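Local coordinates for bucandin (Bungarus candidus, PDB 1F94), which is a three-finger krait venom toxin thought to enhance presynaptic acetylcholine release, an activity that remains undemonstrated, at residues F23-L28 with G38-C43; L28-N33 with E45-N50. All blocks are in the same frame, centred on the assembly; numbering follows the deposited sequence.

Interaction 1 of 2, residues F23-L28 with G38-C43; sequences FCYKWL and GCAKTC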
# COMPACT_ATOMS: atom_id res chain seq x y z
N PHE A 23 8.72 -1.46 -2.98
CA PHE A 23 7.32 -1.42 -3.33
C PHE A 23 6.52 -0.49 -2.43
O PHE A 23 6.76 -0.38 -1.24
CB PHE A 23 6.66 -2.78 -3.17
CG PHE A 23 7.27 -3.88 -4.05
CD1 PHE A 23 6.88 -3.98 -5.37
CD2 PHE A 23 8.21 -4.74 -3.55
CE1 PHE A 23 7.46 -4.93 -6.16
CE2 PHE A 23 8.76 -5.71 -4.34
CZ PHE A 23 8.35 -5.81 -5.64
N CYS A 24 5.50 0.12 -3.04
CA CYS A 24 4.34 0.60 -2.31
C CYS A 24 3.25 -0.42 -2.55
O CYS A 24 3.05 -0.93 -3.67
CB CYS A 24 3.85 1.93 -2.83
SG CYS A 24 4.99 3.32 -2.81
N TYR A 25 2.49 -0.72 -1.50
CA TYR A 25 1.37 -1.64 -1.55
C TYR A 25 0.07 -0.85 -1.35
O TYR A 25 0.02 0.18 -0.66
CB TYR A 25 1.45 -2.84 -0.61
CG TYR A 25 1.58 -2.49 0.84
CD1 TYR A 25 0.44 -2.39 1.65
CD2 TYR A 25 2.80 -2.27 1.44
CE1 TYR A 25 0.57 -2.07 3.00
CE2 TYR A 25 2.94 -1.98 2.75
CZ TYR A 25 1.80 -1.87 3.54
OH TYR A 25 1.93 -1.54 4.88
N LYS A 26 -0.99 -1.41 -1.88
CA LYS A 26 -2.38 -0.92 -1.70
C LYS A 26 -3.22 -2.18 -1.54
O LYS A 26 -3.63 -2.81 -2.52
CB LYS A 26 -2.83 -0.16 -2.94
CG LYS A 26 -4.23 0.39 -2.78
CD LYS A 26 -4.75 1.20 -3.92
CE LYS A 26 -4.93 0.54 -5.25
NZ LYS A 26 -5.47 1.60 -6.22
N TRP A 27 -3.49 -2.49 -0.28
CA TRP A 27 -4.17 -3.69 0.16
C TRP A 27 -5.57 -3.26 0.60
O TRP A 27 -5.72 -2.43 1.50
CB TRP A 27 -3.40 -4.44 1.21
CG TRP A 27 -3.83 -5.71 1.84
CD1 TRP A 27 -5.02 -5.97 2.51
CD2 TRP A 27 -3.07 -6.93 1.93
NE1 TRP A 27 -5.04 -7.28 2.98
CE2 TRP A 27 -3.85 -7.90 2.64
CE3 TRP A 27 -1.84 -7.39 1.52
CZ2 TRP A 27 -3.41 -9.20 2.89
CZ3 TRP A 27 -1.42 -8.68 1.78
CH2 TRP A 27 -2.19 -9.63 2.49
N LEU A 28 -6.58 -3.82 0.01
CA LEU A 28 -7.95 -3.47 0.24
C LEU A 28 -8.70 -4.70 0.72
O LEU A 28 -8.64 -5.75 0.11
CB LEU A 28 -8.62 -2.95 -1.03
CG LEU A 28 -7.82 -1.82 -1.70
CD1 LEU A 28 -8.45 -1.44 -3.06
CD2 LEU A 28 -7.69 -0.60 -0.84
N GLY A 38 1.36 1.24 2.28
CA GLY A 38 2.66 1.55 2.83
C GLY A 38 3.76 1.09 1.87
O GLY A 38 3.53 0.82 0.72
N CYS A 39 4.98 1.09 2.42
CA CYS A 39 6.20 0.62 1.76
C CYS A 39 6.44 -0.83 2.14
O CYS A 39 6.16 -1.24 3.30
CB CYS A 39 7.44 1.36 2.22
SG CYS A 39 7.48 3.15 2.05
N ALA A 40 7.03 -1.63 1.26
CA ALA A 40 7.35 -3.02 1.62
C ALA A 40 8.54 -3.51 0.80
O ALA A 40 8.77 -3.08 -0.34
CB ALA A 40 6.19 -3.94 1.34
N LYS A 41 9.29 -4.46 1.38
CA LYS A 41 10.32 -5.18 0.71
C LYS A 41 9.75 -6.24 -0.25
O LYS A 41 10.34 -6.50 -1.30
CB LYS A 41 11.19 -5.90 1.71
CG LYS A 41 12.46 -6.55 1.24
CD LYS A 41 13.41 -6.89 2.36
CE LYS A 41 12.90 -6.57 3.76
NZ LYS A 41 13.27 -5.21 4.22
N THR A 42 8.67 -6.87 0.10
CA THR A 42 8.01 -7.90 -0.68
C THR A 42 6.60 -7.45 -0.90
O THR A 42 5.96 -6.82 -0.07
CB THR A 42 7.93 -9.30 0.03
OG1 THR A 42 7.09 -9.17 1.21
CG2 THR A 42 9.31 -9.79 0.38
N CYS A 43 6.10 -7.82 -2.04
CA CYS A 43 4.70 -7.45 -2.36
C CYS A 43 4.21 -8.45 -3.42
O CYS A 43 4.84 -8.66 -4.43
CB CYS A 43 4.64 -6.03 -2.88
SG CYS A 43 2.98 -5.29 -3.08
O HOH W 1 4.55 -1.00 5.56
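The ring of Tyr25 lies flat over the backbone of Gly38, its partner on the adjacent strand. Gly38 N sits over the centre of the ring, and Gly38 CA is 3.9 Å from the ring centroid in a CH-pi contact over the same face. With CG set between the backbone N and the carbonyl carbon (chi1 59°), the ring is carried across onto the neighbouring strand. Cys39 O meets the ring at its edge, and a water joins the two polar atoms there, lying 2.8 Å from Tyr25 OH and donating to Cys39 O. The glycine has no side chain to obstruct the ring.

Strands 23-28 and 38-40 pair as an antiparallel hairpin, the central finger of the three-finger fold. Phe23 and Ala40 form a hydrogen-bonded pair, and the shorter of the pair's two bonds runs from Ala40 N to Phe23 O, 2.8 Å. Tyr25 N donates to Gly38 O, while the return bond from Gly38 N to Tyr25 O is weak at 3.4 Å. Between these pairs Cys24 and Cys39 face each other as a non-hydrogen-bonded pair, yet they are not joined: Cys24 is bonded to Cys3 and Cys39 to Cys17, tying both strands to other parts of the chain.

Past Ala40 the chain leaves the sheet and turns back toward Phe23, bringing Cys43 CB over one face of its ring, 3.9 Å from the Phe23 centroid, with Ala40 O at the ring edge. Cys43 SG, anti to its own backbone N (chi1 -171°), reaches Tyr25 CB at 3.8 Å and carries the disulfide to Cys55 on strand 51-56.

Interaction 2 of 2, residues L28-N33 with E45-N50; sequences LNKISN and EIDTWN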
# COMPACT_ATOMS: atom_id res chain seq x y z
N LEU A 28 -6.58 -3.82 0.01
CA LEU A 28 -7.95 -3.47 0.24
C LEU A 28 -8.70 -4.70 0.72
O LEU A 28 -8.64 -5.75 0.11
CB LEU A 28 -8.62 -2.95 -1.03
CG LEU A 28 -7.82 -1.82 -1.70
CD1 LEU A 28 -8.45 -1.44 -3.06
CD2 LEU A 28 -7.69 -0.60 -0.84
N ASN A 29 -9.46 -4.52 1.82
CA ASN A 29 -10.36 -5.58 2.30
C ASN A 29 -11.69 -5.41 1.60
O ASN A 29 -12.37 -4.38 1.74
CB ASN A 29 -10.45 -5.49 3.82
CG ASN A 29 -11.24 -6.66 4.38
OD1 ASN A 29 -12.39 -6.92 4.01
ND2 ASN A 29 -10.62 -7.38 5.29
N LYS A 30 -12.07 -6.38 0.82
CA LYS A 30 -13.27 -6.29 0.00
C LYS A 30 -14.54 -6.39 0.80
O LYS A 30 -15.61 -6.10 0.27
CB LYS A 30 -13.28 -7.42 -1.07
CG LYS A 30 -12.13 -7.41 -2.05
CD LYS A 30 -12.30 -8.49 -3.11
CE LYS A 30 -11.22 -8.47 -4.14
NZ LYS A 30 -11.43 -9.50 -5.15
N ILE A 31 -14.43 -6.82 2.05
CA ILE A 31 -15.58 -7.01 2.92
C ILE A 31 -15.83 -5.78 3.78
O ILE A 31 -16.96 -5.30 3.95
CB ILE A 31 -15.39 -8.31 3.76
CG1 ILE A 31 -15.08 -9.53 2.92
CG2 ILE A 31 -16.64 -8.56 4.61
CD1 ILE A 31 -16.00 -9.77 1.76
N SER A 32 -14.79 -5.25 4.40
CA SER A 32 -14.88 -4.13 5.32
C SER A 32 -14.50 -2.80 4.71
O SER A 32 -14.76 -1.77 5.33
CB SER A 32 -13.96 -4.33 6.53
OG SER A 32 -12.64 -4.18 6.04
N ASN A 33 -13.94 -2.78 3.51
CA ASN A 33 -13.42 -1.60 2.83
C ASN A 33 -12.19 -1.01 3.51
O ASN A 33 -11.72 0.04 3.08
CB ASN A 33 -14.50 -0.56 2.62
CG ASN A 33 -15.69 -1.17 1.92
OD1 ASN A 33 -15.60 -1.81 0.89
ND2 ASN A 33 -16.89 -1.02 2.47
N GLU A 45 0.74 -9.54 -5.61
CA GLU A 45 -0.60 -9.15 -5.98
C GLU A 45 -1.57 -10.23 -5.54
O GLU A 45 -1.23 -11.43 -5.59
CB GLU A 45 -0.63 -8.83 -7.46
CG GLU A 45 0.25 -7.55 -7.47
CD GLU A 45 -0.11 -6.64 -8.58
OE1 GLU A 45 -0.55 -7.15 -9.65
OE2 GLU A 45 0.18 -5.44 -8.47
N ILE A 46 -2.72 -9.76 -5.08
CA ILE A 46 -3.77 -10.65 -4.55
C ILE A 46 -5.11 -10.20 -5.09
O ILE A 46 -5.40 -8.98 -5.20
CB ILE A 46 -3.80 -10.63 -2.98
CG1 ILE A 46 -2.46 -10.93 -2.38
CG2 ILE A 46 -4.90 -11.52 -2.44
CD1 ILE A 46 -2.34 -10.62 -0.89
N ASP A 47 -5.96 -11.16 -5.46
CA ASP A 47 -7.33 -10.85 -5.87
C ASP A 47 -8.19 -12.03 -5.47
O ASP A 47 -8.61 -12.86 -6.28
CB ASP A 47 -7.39 -10.57 -7.35
CG ASP A 47 -8.68 -9.96 -7.86
OD1 ASP A 47 -8.93 -10.00 -9.07
OD2 ASP A 47 -9.51 -9.38 -7.08
N THR A 48 -8.60 -12.12 -4.22
CA THR A 48 -9.38 -13.19 -3.65
C THR A 48 -10.76 -12.72 -3.24
O THR A 48 -11.09 -11.56 -3.40
CB THR A 48 -8.64 -13.86 -2.47
OG1 THR A 48 -8.49 -12.84 -1.52
CG2 THR A 48 -7.28 -14.39 -2.83
N TRP A 49 -11.53 -13.59 -2.60
CA TRP A 49 -12.86 -13.21 -2.20
C TRP A 49 -12.82 -12.01 -1.25
O TRP A 49 -13.77 -11.20 -1.23
CB TRP A 49 -13.59 -14.41 -1.53
CG TRP A 49 -13.06 -14.74 -0.16
CD1 TRP A 49 -11.98 -15.49 0.19
CD2 TRP A 49 -13.62 -14.28 1.10
NE1 TRP A 49 -11.84 -15.54 1.54
CE2 TRP A 49 -12.80 -14.81 2.11
CE3 TRP A 49 -14.70 -13.49 1.41
CZ2 TRP A 49 -13.05 -14.56 3.45
CZ3 TRP A 49 -14.95 -13.25 2.77
CH2 TRP A 49 -14.13 -13.79 3.73
N ASN A 50 -11.79 -11.89 -0.41
CA ASN A 50 -11.73 -10.88 0.62
C ASN A 50 -10.59 -9.84 0.47
O ASN A 50 -10.67 -8.81 1.19
CB ASN A 50 -11.62 -11.46 2.04
CG ASN A 50 -10.42 -12.34 2.27
OD1 ASN A 50 -9.86 -12.88 1.33
ND2 ASN A 50 -10.07 -12.53 3.53
O HOH W 2 -11.55 -10.63 5.75
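Lys30 reaches from the turn after strand 23-29 across to Asn50 and along the backbone back to Asp47, at the end of strand 46-47. Its CB lies 3.7 Å from Asn50 O, the carbonyl that also takes the hydrogen bond from Lys30 N at 2.8 Å, the donor standing above the carbonyl plane. CG rests against the same Asn50 carbonyl group. Extended from there on, the chain brings CD alongside Thr48 O and Trp49 O, and CE passes Thr48 O on its way to the tip. There Lys30 NZ finds two acceptors, lying 2.7 Å from Thr48 O and 2.7 Å from Asp47 OD2. Asp47 OD2 is met nearly along its C-O axis, and the Lys30 and Asp47 side chains cross at about a right angle.

Next door, Ile31 CG1 comes obliquely to the Trp49 indole, 3.7 Å from Trp49 CZ3, while Asn50 CB covers one face of that ring. The turn carrying Lys30 and Ile31 is shaped by Asn29: its OD1 accepts from Ile31 N in the carbonyl plane, an Asx turn, and from Ser32 N above that plane. One water, accepting from Asn50 ND2 and weakly from Asn29 ND2, bridges the loops.

With a carboxylate and a backbone carbonyl both gripping NZ, the ammonium charge is probably stabilised, and this surface salt bridge ties together two fingertip loops.

The two contacts, whose centres lie about 14 Å apart, follow strand 23-29 from the core end toward the tip of its finger and share Leu28. Their segments alternate along the chain: 23-28, then 28-33, then 38-43, then 45-50. In the four-stranded antiparallel sheet, interaction 1 joins strand 23-29 to its neighbour 35-40, near the centre of the molecule. Interaction 2 instead lies beyond the ends of strands 46-47 and 51-56. In one of the two modelled positions of Trp27, its CZ3 packs 3.4 Å from Ile46 CD1. Interaction 1 holds the central finger together near its base, and interaction 2 fastens its tip to that of the third finger.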